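Local coordinates for protein heat-inducible transcription repressor HrcA (Thermotoga maritima, PDB 1STZ) that probably represses class I heat shock genes, the grpE-dnaK-dnaJ and groELS operons, and so prevents their heat-shock induction, at residues M59-I68 with R77-F86; L245-E256 with G280-A288. One frame throughout, in Å; residues are numbered along the deposited sequence.

Contact 1. Residues M59-I68 with R77-F86; sequences MKKLEYLGYI and RIPTDKGLRF
Arg77 leans its aliphatic part on Met59 and Ile68 and sends its guanidinium on to Glu63. CE of Met59 meets Arg77 CG at 3.6 Å. At the guanidinium edge, Arg77 NE makes a weak salt-bridge hydrogen bond to Glu63 OE2 at 3.3 Å, with the two flat groups 85° apart. Lys60 NZ and Arg77 NH2 are like charges 3.9 Å apart; Lys60 NZ bonds Arg56 O. Pro79 pairs with Ile68 as an antiparallel non-hydrogen-bonded bridge, with diverging side chains. Thr80 is the N-cap of helix 81-94. Its OG1 gives a bond to Gly66 O (2.6 Å), in the carbonyl plane on a lone pair, and accepts from Gly83 N; Thr80 N bonds Tyr67 O at 3.0 Å. Lys82 runs fully extended, CG anti to the backbone N (chi1 -169°), over one face of the Tyr67 ring. Its NZ makes a cation-pi contact there, 4.4 Å from the centroid, and donates to Leu65 O at 2.8 Å. Phe86 closes the segment, its CB near Tyr67 CE2. At the base of the two-stranded wing, consistent with a winged-helix DNA-binding domain, the carbonyls of Leu65, Gly66 and Tyr67 thus each receive a donor, which would hold the Schellman end of helix 52-64 to the start of helix 81-94.

Contact 2. Residues L245-E256 with G280-A288; sequences LTLEDIRNLLEE and GRKKLEKFA
Phe287 is wedged between Leu253 and Leu245. Leu253 CG sits over one ring face, 4.1 Å from the centroid, in a CH-pi contact. Leu245 CD2 lies over the opposite face, offset toward the rim. The edge of the ring faces the helix backbone, with Phe287 CE1 3.5 Å from Asp249 O.

Glu256 works at the far end of the helix. Its CB and CG lie against Leu284 CD1, and the bend at chi2 (-56°) turns the carboxylate toward Arg281. Arg281 NH1 donates to Glu256 OE1 at 2.7 Å, nearly along the C-O axis, in a salt bridge. The carboxylate and guanidinium planes stand 79° apart. Arg281 also pairs with Asp259.

Lys286 coils back to Asp249 near the start of the helix. Its NZ reaches Asp249 OD2 at 2.6 Å, on the syn side of the carboxylate, and also bonds Thr244 O. The same OD2 accepts from Thr246 N, half of the capping box in which Asp249 N bonds Thr246 OG1. Two waters donate to the other oxygen, OD1, and both also donate to Lys283 O, one of them weakly. This buried carboxylate is therefore gripped at both oxygens, which would probably favour its charged form.

Helix 247-256 thus packs on the turn that leads into strand 287-296. Leu253 also touches helix 236-241 and Phe307 of strand 299-309, while helix 260-266 meets Leu284 through Phe262. On its other side, Ile250 and Arg251 contact Leu240 of the second subunit.

Overall arrangement
The two contacts follow one another along the chain, and contact 1 is complete well before the first residue of contact 2. Their centres are about 22 Å apart and their nearest atoms about 5 Å, so they do not touch. They share no helix or strand. Contact 1 joins helix 52-64, the 68-69/78-79 hairpin and helix 81-94 in the N-terminal part. Contact 2 lies in the C-terminal family region, beside the five-stranded sheet. Lys310 links the neighbourhoods: it forms a salt bridge with Asp81 and bonds the backbone of Glu285. Contact 2 also lies beside the second subunit, whereas contact 1 touches none. The probable DNA-binding part is therefore set close to a region involved in dimer packing.

Contact 1. Residues M59-I68 with R77-F86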
loop_
_atom_site.group_PDB
_atom_site.type_symbol
_atom_site.label_atom_id
_atom_site.label_comp_id
_atom_site.label_asym_id
_atom_site.label_seq_id
_atom_site.Cartn_x
_atom_site.Cartn_y
_atom_site.Cartn_z
ATOM N N MET A 59 -40.584 8.809 14.755
ATOM C CA MET A 59 -39.806 7.977 15.662
ATOM C C MET A 59 -40.694 7.098 16.546
ATOM O O MET A 59 -40.268 6.023 16.976
ATOM C CB MET A 59 -38.878 8.844 16.516
ATOM C CG MET A 59 -37.645 9.324 15.729
ATOM S SD MET A 59 -36.679 10.602 16.520
ATOM C CE MET A 59 -35.713 9.616 17.592
ATOM N N LYS A 60 -41.921 7.547 16.801
ATOM C CA LYS A 60 -42.907 6.746 17.528
ATOM C C LYS A 60 -43.364 5.592 16.631
ATOM O O LYS A 60 -43.456 4.444 17.073
ATOM C CB LYS A 60 -44.108 7.604 17.951
ATOM C CG LYS A 60 -44.316 7.729 19.472
ATOM C CD LYS A 60 -43.354 8.742 20.109
ATOM C CE LYS A 60 -42.015 8.107 20.507
ATOM N NZ LYS A 60 -40.900 8.472 19.561
ATOM N N LYS A 61 -43.641 5.908 15.366
ATOM C CA LYS A 61 -43.998 4.891 14.384
ATOM C C LYS A 61 -42.866 3.875 14.167
ATOM O O LYS A 61 -43.111 2.684 14.028
ATOM C CB LYS A 61 -44.388 5.549 13.060
ATOM C CG LYS A 61 -44.879 4.572 11.997
ATOM C CD LYS A 61 -45.501 5.315 10.812
ATOM C CE LYS A 61 -46.358 4.402 9.943
ATOM N NZ LYS A 61 -46.967 5.141 8.795
ATOM N N LEU A 62 -41.625 4.346 14.151
ATOM C CA LEU A 62 -40.472 3.471 13.922
ATOM C C LEU A 62 -40.304 2.482 15.072
ATOM O O LEU A 62 -39.975 1.304 14.864
ATOM C CB LEU A 62 -39.206 4.305 13.760
ATOM C CG LEU A 62 -39.077 5.063 12.435
ATOM C CD1 LEU A 62 -37.853 5.973 12.467
ATOM C CD2 LEU A 62 -39.008 4.105 11.254
ATOM N N GLU A 63 -40.515 2.981 16.281
ATOM C CA GLU A 63 -40.483 2.169 17.484
ATOM C C GLU A 63 -41.672 1.194 17.561
ATOM O O GLU A 63 -41.516 0.055 17.991
ATOM C CB GLU A 63 -40.487 3.079 18.709
ATOM C CG GLU A 63 -40.590 2.320 20.011
ATOM C CD GLU A 63 -40.170 3.145 21.201
ATOM O OE1 GLU A 63 -39.933 2.539 22.263
ATOM O OE2 GLU A 63 -40.087 4.391 21.082
ATOM N N TYR A 64 -42.848 1.640 17.140
ATOM C CA TYR A 64 -44.021 0.782 17.098
ATOM C C TYR A 64 -43.808 -0.405 16.144
ATOM O O TYR A 64 -44.289 -1.508 16.410
ATOM C CB TYR A 64 -45.263 1.611 16.703
ATOM C CG TYR A 64 -46.540 0.820 16.635
ATOM C CD1 TYR A 64 -47.378 0.710 17.740
ATOM C CD2 TYR A 64 -46.914 0.173 15.460
ATOM C CE1 TYR A 64 -48.563 -0.023 17.668
ATOM C CE2 TYR A 64 -48.100 -0.564 15.377
ATOM C CZ TYR A 64 -48.906 -0.666 16.486
ATOM O OH TYR A 64 -50.067 -1.394 16.408
ATOM N N LEU A 65 -43.077 -0.181 15.048
ATOM C CA LEU A 65 -42.817 -1.224 14.056
ATOM C C LEU A 65 -41.543 -2.016 14.346
ATOM O O LEU A 65 -41.212 -2.947 13.615
ATOM C CB LEU A 65 -42.741 -0.619 12.658
ATOM C CG LEU A 65 -44.029 0.045 12.169
ATOM C CD1 LEU A 65 -43.790 0.652 10.793
ATOM C CD2 LEU A 65 -45.184 -0.939 12.137
ATOM N N GLY A 66 -40.838 -1.646 15.411
ATOM C CA GLY A 66 -39.724 -2.430 15.931
ATOM C C GLY A 66 -38.361 -2.127 15.343
ATOM O O GLY A 66 -37.452 -2.936 15.488
ATOM N N TYR A 67 -38.220 -0.978 14.684
ATOM C CA TYR A 67 -36.971 -0.573 14.033
ATOM C C TYR A 67 -35.966 0.049 14.996
ATOM O O TYR A 67 -34.759 0.028 14.730
ATOM C CB TYR A 67 -37.256 0.420 12.896
ATOM C CG TYR A 67 -37.889 -0.225 11.681
ATOM C CD1 TYR A 67 -39.212 0.023 11.333
ATOM C CD2 TYR A 67 -37.162 -1.107 10.896
ATOM C CE1 TYR A 67 -39.780 -0.582 10.220
ATOM C CE2 TYR A 67 -37.725 -1.715 9.783
ATOM C CZ TYR A 67 -39.018 -1.450 9.453
ATOM O OH TYR A 67 -39.549 -2.072 8.355
ATOM N N ILE A 68 -36.473 0.605 16.100
ATOM C CA ILE A 68 -35.660 1.294 17.101
ATOM C C ILE A 68 -36.226 1.094 18.505
ATOM O O ILE A 68 -37.402 0.786 18.667
ATOM C CB ILE A 68 -35.591 2.796 16.793
ATOM C CG1 ILE A 68 -36.987 3.439 16.833
ATOM C CG2 ILE A 68 -34.930 3.045 15.443
ATOM C CD1 ILE A 68 -36.965 4.972 16.688
ATOM N N ARG A 77 -32.922 7.438 20.564
ATOM C CA ARG A 77 -33.295 6.079 20.227
ATOM C C ARG A 77 -32.109 5.339 19.626
ATOM O O ARG A 77 -31.143 5.945 19.171
ATOM C CB ARG A 77 -34.481 6.092 19.262
ATOM C CG ARG A 77 -35.752 6.769 19.834
ATOM C CD ARG A 77 -36.294 6.064 21.074
ATOM N NE ARG A 77 -37.586 6.549 21.558
ATOM C CZ ARG A 77 -37.756 7.522 22.454
ATOM N NH1 ARG A 77 -36.717 8.182 22.957
ATOM N NH2 ARG A 77 -38.987 7.849 22.844
ATOM N N ILE A 78 -32.190 4.018 19.628
ATOM C CA ILE A 78 -31.100 3.166 19.148
ATOM C C ILE A 78 -31.696 2.140 18.187
ATOM O O ILE A 78 -32.757 1.588 18.470
ATOM C CB ILE A 78 -30.441 2.453 20.360
ATOM C CG1 ILE A 78 -29.573 3.436 21.138
ATOM C CG2 ILE A 78 -29.588 1.265 19.922
ATOM C CD1 ILE A 78 -28.954 2.842 22.408
ATOM N N PRO A 79 -31.045 1.870 17.068
ATOM C CA PRO A 79 -31.564 0.847 16.151
ATOM C C PRO A 79 -31.631 -0.555 16.768
ATOM O O PRO A 79 -30.770 -0.922 17.527
ATOM C CB PRO A 79 -30.565 0.863 14.982
ATOM C CG PRO A 79 -29.373 1.593 15.468
ATOM C CD PRO A 79 -29.821 2.506 16.545
ATOM N N THR A 80 -32.695 -1.284 16.457
ATOM C CA THR A 80 -32.757 -2.715 16.710
ATOM C C THR A 80 -32.044 -3.450 15.611
ATOM O O THR A 80 -31.562 -2.836 14.672
ATOM C CB THR A 80 -34.223 -3.171 16.759
ATOM O OG1 THR A 80 -34.817 -2.978 15.480
ATOM C CG2 THR A 80 -35.049 -2.308 17.726
ATOM N N ASP A 81 -31.972 -4.769 15.710
ATOM C CA ASP A 81 -31.419 -5.580 14.613
ATOM C C ASP A 81 -32.227 -5.381 13.336
ATOM O O ASP A 81 -31.676 -5.404 12.243
ATOM C CB ASP A 81 -31.372 -7.063 14.979
ATOM C CG ASP A 81 -30.344 -7.366 16.053
ATOM O OD1 ASP A 81 -29.483 -6.494 16.312
ATOM O OD2 ASP A 81 -30.321 -8.429 16.707
ATOM N N LYS A 82 -33.532 -5.166 13.477
ATOM C CA LYS A 82 -34.383 -4.894 12.328
ATOM C C LYS A 82 -34.000 -3.566 11.663
ATOM O O LYS A 82 -33.927 -3.464 10.448
ATOM C CB LYS A 82 -35.853 -4.902 12.741
ATOM C CG LYS A 82 -36.801 -4.896 11.574
ATOM C CD LYS A 82 -38.209 -4.707 12.047
ATOM C CE LYS A 82 -39.211 -4.868 10.928
ATOM N NZ LYS A 82 -40.578 -4.564 11.440
ATOM N N GLY A 83 -33.736 -2.552 12.474
ATOM C CA GLY A 83 -33.294 -1.270 11.956
ATOM C C GLY A 83 -31.935 -1.314 11.313
ATOM O O GLY A 83 -31.695 -0.638 10.322
ATOM N N LEU A 84 -31.032 -2.104 11.869
ATOM C CA LEU A 84 -29.729 -2.298 11.239
ATOM C C LEU A 84 -29.861 -2.988 9.883
ATOM O O LEU A 84 -29.181 -2.612 8.951
ATOM C CB LEU A 84 -28.780 -3.074 12.147
ATOM C CG LEU A 84 -28.425 -2.332 13.424
ATOM C CD1 LEU A 84 -27.683 -3.288 14.381
ATOM C CD2 LEU A 84 -27.592 -1.105 13.128
ATOM N N ARG A 85 -30.734 -3.988 9.788
ATOM C CA ARG A 85 -30.995 -4.697 8.535
ATOM C C ARG A 85 -31.589 -3.745 7.518
ATOM O O ARG A 85 -31.189 -3.753 6.374
ATOM C CB ARG A 85 -31.922 -5.888 8.767
ATOM C CG ARG A 85 -32.540 -6.567 7.530
ATOM C CD ARG A 85 -31.587 -7.077 6.463
ATOM N NE ARG A 85 -30.700 -8.126 6.950
ATOM C CZ ARG A 85 -29.799 -8.750 6.211
ATOM N NH1 ARG A 85 -29.643 -8.474 4.920
ATOM N NH2 ARG A 85 -29.058 -9.686 6.761
ATOM N N PHE A 86 -32.528 -2.906 7.944
ATOM C CA PHE A 86 -33.136 -1.931 7.038
ATOM C C PHE A 86 -32.050 -1.027 6.472
ATOM O O PHE A 86 -32.008 -0.797 5.282
ATOM C CB PHE A 86 -34.194 -1.093 7.762
ATOM C CG PHE A 86 -34.718 0.056 6.938
ATOM C CD1 PHE A 86 -35.792 -0.126 6.089
ATOM C CD2 PHE A 86 -34.108 1.307 6.996
ATOM C CE1 PHE A 86 -36.274 0.936 5.317
ATOM C CE2 PHE A 86 -34.587 2.367 6.245
ATOM C CZ PHE A 86 -35.667 2.181 5.403
HETATM O O HOH W 1 -42.380 -3.107 9.056
#

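Contact 2. Residues L245-E256 with G280-A288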
loop_
_atom_site.group_PDB
_atom_site.type_symbol
_atom_site.label_atom_id
_atom_site.label_comp_id
_atom_site.label_asym_id
_atom_site.label_seq_id
_atom_site.Cartn_x
_atom_site.Cartn_y
_atom_site.Cartn_z
ATOM N N LEU A 245 -18.044 -3.798 22.347
ATOM C CA LEU A 245 -17.929 -5.227 22.621
ATOM C C LEU A 245 -17.353 -5.437 24.014
ATOM O O LEU A 245 -16.505 -4.655 24.477
ATOM C CB LEU A 245 -17.045 -5.911 21.564
ATOM C CG LEU A 245 -17.538 -5.919 20.119
ATOM C CD1 LEU A 245 -16.482 -6.510 19.169
ATOM C CD2 LEU A 245 -18.861 -6.672 19.980
ATOM N N THR A 246 -17.814 -6.476 24.703
ATOM C CA THR A 246 -17.293 -6.801 26.026
ATOM C C THR A 246 -16.350 -7.989 25.919
ATOM O O THR A 246 -16.300 -8.661 24.897
ATOM C CB THR A 246 -18.422 -7.165 27.005
ATOM O OG1 THR A 246 -19.110 -8.326 26.525
ATOM C CG2 THR A 246 -19.496 -6.052 27.093
ATOM N N LEU A 247 -15.640 -8.235 27.002
ATOM C CA LEU A 247 -14.765 -9.387 27.162
ATOM C C LEU A 247 -15.533 -10.679 26.935
ATOM O O LEU A 247 -15.056 -11.570 26.240
ATOM C CB LEU A 247 -14.155 -9.396 28.561
ATOM C CG LEU A 247 -12.742 -9.923 28.760
ATOM C CD1 LEU A 247 -12.452 -10.133 30.248
ATOM C CD2 LEU A 247 -12.501 -11.187 27.995
ATOM N N GLU A 248 -16.725 -10.775 27.513
ATOM C CA GLU A 248 -17.565 -11.958 27.315
ATOM C C GLU A 248 -18.012 -12.139 25.859
ATOM O O GLU A 248 -18.006 -13.252 25.365
ATOM C CB GLU A 248 -18.784 -11.967 28.273
ATOM C CG GLU A 248 -19.028 -13.319 28.961
ATOM C CD GLU A 248 -18.260 -13.520 30.262
ATOM O OE1 GLU A 248 -17.124 -14.088 30.232
ATOM O OE2 GLU A 248 -18.815 -13.138 31.342
ATOM N N ASP A 249 -18.391 -11.069 25.164
ATOM C CA ASP A 249 -18.719 -11.191 23.750
ATOM C C ASP A 249 -17.556 -11.841 23.007
ATOM O O ASP A 249 -17.763 -12.743 22.197
ATOM C CB ASP A 249 -18.990 -9.841 23.084
ATOM C CG ASP A 249 -20.259 -9.151 23.596
ATOM O OD1 ASP A 249 -21.248 -9.845 23.968
ATOM O OD2 ASP A 249 -20.350 -7.895 23.632
ATOM N N ILE A 250 -16.344 -11.380 23.297
ATOM C CA ILE A 250 -15.167 -11.830 22.580
ATOM C C ILE A 250 -14.801 -13.286 22.892
ATOM O O ILE A 250 -14.518 -14.061 21.971
ATOM C CB ILE A 250 -13.973 -10.883 22.828
ATOM C CG1 ILE A 250 -14.287 -9.494 22.254
ATOM C CG2 ILE A 250 -12.721 -11.421 22.145
ATOM C CD1 ILE A 250 -13.367 -8.390 22.751
ATOM N N ARG A 251 -14.819 -13.651 24.162
ATOM C CA ARG A 251 -14.658 -15.048 24.563
ATOM C C ARG A 251 -15.719 -15.906 23.869
ATOM O O ARG A 251 -15.410 -16.967 23.361
ATOM C CB ARG A 251 -14.799 -15.217 26.062
ATOM C CG ARG A 251 -13.652 -14.686 26.871
ATOM C CD ARG A 251 -13.951 -14.651 28.349
ATOM N NE ARG A 251 -12.759 -14.383 29.131
ATOM C CZ ARG A 251 -12.765 -13.969 30.390
ATOM N NH1 ARG A 251 -13.895 -13.801 31.057
ATOM N NH2 ARG A 251 -11.617 -13.754 31.010
ATOM N N ASN A 252 -16.960 -15.431 23.826
ATOM C CA ASN A 252 -18.039 -16.197 23.179
ATOM C C ASN A 252 -17.733 -16.437 21.714
ATOM O O ASN A 252 -17.954 -17.518 21.211
ATOM C CB ASN A 252 -19.401 -15.514 23.314
ATOM C CG ASN A 252 -19.947 -15.574 24.730
ATOM O OD1 ASN A 252 -19.565 -16.433 25.512
ATOM N ND2 ASN A 252 -20.853 -14.652 25.057
ATOM N N LEU A 253 -17.208 -15.435 21.035
ATOM C CA LEU A 253 -16.905 -15.562 19.625
ATOM C C LEU A 253 -15.813 -16.609 19.408
ATOM O O LEU A 253 -15.953 -17.492 18.559
ATOM C CB LEU A 253 -16.448 -14.234 19.065
ATOM C CG LEU A 253 -16.652 -13.851 17.594
ATOM C CD1 LEU A 253 -15.372 -13.476 16.991
ATOM C CD2 LEU A 253 -17.371 -14.880 16.752
ATOM N N LEU A 254 -14.738 -16.504 20.188
ATOM C CA LEU A 254 -13.583 -17.373 20.016
ATOM C C LEU A 254 -13.989 -18.821 20.268
ATOM O O LEU A 254 -13.521 -19.705 19.597
ATOM C CB LEU A 254 -12.452 -16.970 20.956
ATOM C CG LEU A 254 -11.835 -15.621 20.584
ATOM C CD1 LEU A 254 -10.884 -15.125 21.687
ATOM C CD2 LEU A 254 -11.130 -15.696 19.233
ATOM N N GLU A 255 -14.902 -19.036 21.202
ATOM C CA GLU A 255 -15.470 -20.355 21.417
ATOM C C GLU A 255 -16.345 -20.873 20.243
ATOM O O GLU A 255 -16.171 -22.002 19.806
ATOM C CB GLU A 255 -16.242 -20.379 22.741
ATOM C CG GLU A 255 -16.025 -21.640 23.567
ATOM C CD GLU A 255 -14.835 -21.562 24.542
ATOM O OE1 GLU A 255 -15.048 -21.124 25.716
ATOM O OE2 GLU A 255 -13.695 -21.972 24.156
ATOM N N GLU A 256 -17.252 -20.054 19.719
ATOM C CA GLU A 256 -18.270 -20.532 18.769
ATOM C C GLU A 256 -17.719 -20.756 17.369
ATOM O O GLU A 256 -18.188 -21.593 16.616
ATOM C CB GLU A 256 -19.433 -19.551 18.701
ATOM C CG GLU A 256 -20.213 -19.447 20.011
ATOM C CD GLU A 256 -20.731 -20.787 20.503
ATOM O OE1 GLU A 256 -21.422 -21.473 19.730
ATOM O OE2 GLU A 256 -20.447 -21.163 21.663
ATOM N N GLY A 280 -27.920 -16.687 14.940
ATOM C CA GLY A 280 -28.530 -17.912 15.412
ATOM C C GLY A 280 -28.096 -18.358 16.782
ATOM O O GLY A 280 -28.574 -19.389 17.242
ATOM N N ARG A 281 -27.207 -17.613 17.439
ATOM C CA ARG A 281 -26.805 -17.955 18.818
ATOM C C ARG A 281 -26.767 -16.691 19.637
ATOM O O ARG A 281 -26.078 -15.723 19.257
ATOM C CB ARG A 281 -25.444 -18.638 18.819
ATOM C CG ARG A 281 -25.496 -20.023 18.180
ATOM C CD ARG A 281 -24.360 -20.967 18.542
ATOM N NE ARG A 281 -24.668 -22.308 18.041
ATOM C CZ ARG A 281 -23.779 -23.235 17.704
ATOM N NH1 ARG A 281 -22.492 -23.010 17.835
ATOM N NH2 ARG A 281 -24.186 -24.421 17.247
ATOM N N LYS A 282 -27.525 -16.682 20.731
ATOM C CA LYS A 282 -27.658 -15.499 21.591
ATOM C C LYS A 282 -26.299 -14.950 22.072
ATOM O O LYS A 282 -26.133 -13.761 22.212
ATOM C CB LYS A 282 -28.533 -15.800 22.820
ATOM C CG LYS A 282 -30.019 -15.789 22.541
ATOM C CD LYS A 282 -30.519 -14.405 22.124
ATOM C CE LYS A 282 -32.017 -14.208 22.364
ATOM N NZ LYS A 282 -32.863 -14.760 21.259
ATOM N N LYS A 283 -25.339 -15.824 22.317
ATOM C CA LYS A 283 -24.022 -15.406 22.797
ATOM C C LYS A 283 -23.283 -14.493 21.814
ATOM O O LYS A 283 -22.385 -13.757 22.205
ATOM C CB LYS A 283 -23.166 -16.641 23.108
ATOM C CG LYS A 283 -23.578 -17.320 24.391
ATOM C CD LYS A 283 -22.612 -18.464 24.752
ATOM C CE LYS A 283 -22.819 -18.980 26.178
ATOM N NZ LYS A 283 -23.872 -18.238 26.932
ATOM N N LEU A 284 -23.685 -14.543 20.547
ATOM C CA LEU A 284 -23.089 -13.746 19.496
ATOM C C LEU A 284 -23.987 -12.590 19.003
ATOM O O LEU A 284 -23.715 -11.992 17.966
ATOM C CB LEU A 284 -22.695 -14.670 18.340
ATOM C CG LEU A 284 -21.804 -15.879 18.705
ATOM C CD1 LEU A 284 -21.671 -16.833 17.555
ATOM C CD2 LEU A 284 -20.418 -15.405 19.141
ATOM N N GLU A 285 -24.985 -12.220 19.799
ATOM C CA GLU A 285 -25.980 -11.190 19.427
ATOM C C GLU A 285 -25.408 -9.809 19.174
ATOM O O GLU A 285 -26.048 -9.010 18.499
ATOM C CB GLU A 285 -27.052 -11.029 20.520
ATOM C CG GLU A 285 -28.293 -11.864 20.337
ATOM C CD GLU A 285 -29.462 -11.391 21.216
ATOM O OE1 GLU A 285 -29.269 -11.231 22.453
ATOM O OE2 GLU A 285 -30.573 -11.177 20.668
ATOM N N LYS A 286 -24.237 -9.519 19.734
ATOM C CA LYS A 286 -23.560 -8.219 19.560
ATOM C C LYS A 286 -22.831 -8.038 18.244
ATOM O O LYS A 286 -22.374 -6.932 17.953
ATOM C CB LYS A 286 -22.541 -7.987 20.670
ATOM C CG LYS A 286 -23.151 -8.045 22.050
ATOM C CD LYS A 286 -23.852 -6.774 22.414
ATOM C CE LYS A 286 -23.174 -6.159 23.637
ATOM N NZ LYS A 286 -21.802 -5.704 23.341
ATOM N N PHE A 287 -22.721 -9.112 17.458
ATOM C CA PHE A 287 -21.917 -9.145 16.220
ATOM C C PHE A 287 -22.760 -9.075 14.955
ATOM O O PHE A 287 -23.966 -9.317 14.986
ATOM C CB PHE A 287 -21.126 -10.456 16.175
ATOM C CG PHE A 287 -20.086 -10.568 17.250
ATOM C CD1 PHE A 287 -20.365 -11.219 18.452
ATOM C CD2 PHE A 287 -18.836 -10.027 17.069
ATOM C CE1 PHE A 287 -19.413 -11.321 19.447
ATOM C CE2 PHE A 287 -17.862 -10.120 18.087
ATOM C CZ PHE A 287 -18.146 -10.773 19.250
ATOM N N ALA A 288 -22.098 -8.701 13.865
ATOM C CA ALA A 288 -22.514 -8.975 12.505
ATOM C C ALA A 288 -21.405 -9.829 11.846
ATOM O O ALA A 288 -20.204 -9.656 12.147
ATOM C CB ALA A 288 -22.692 -7.692 11.756
HETATM O O HOH W 2 -22.710 -11.154 21.866
HETATM O O HOH W 3 -21.814 -12.156 25.118
#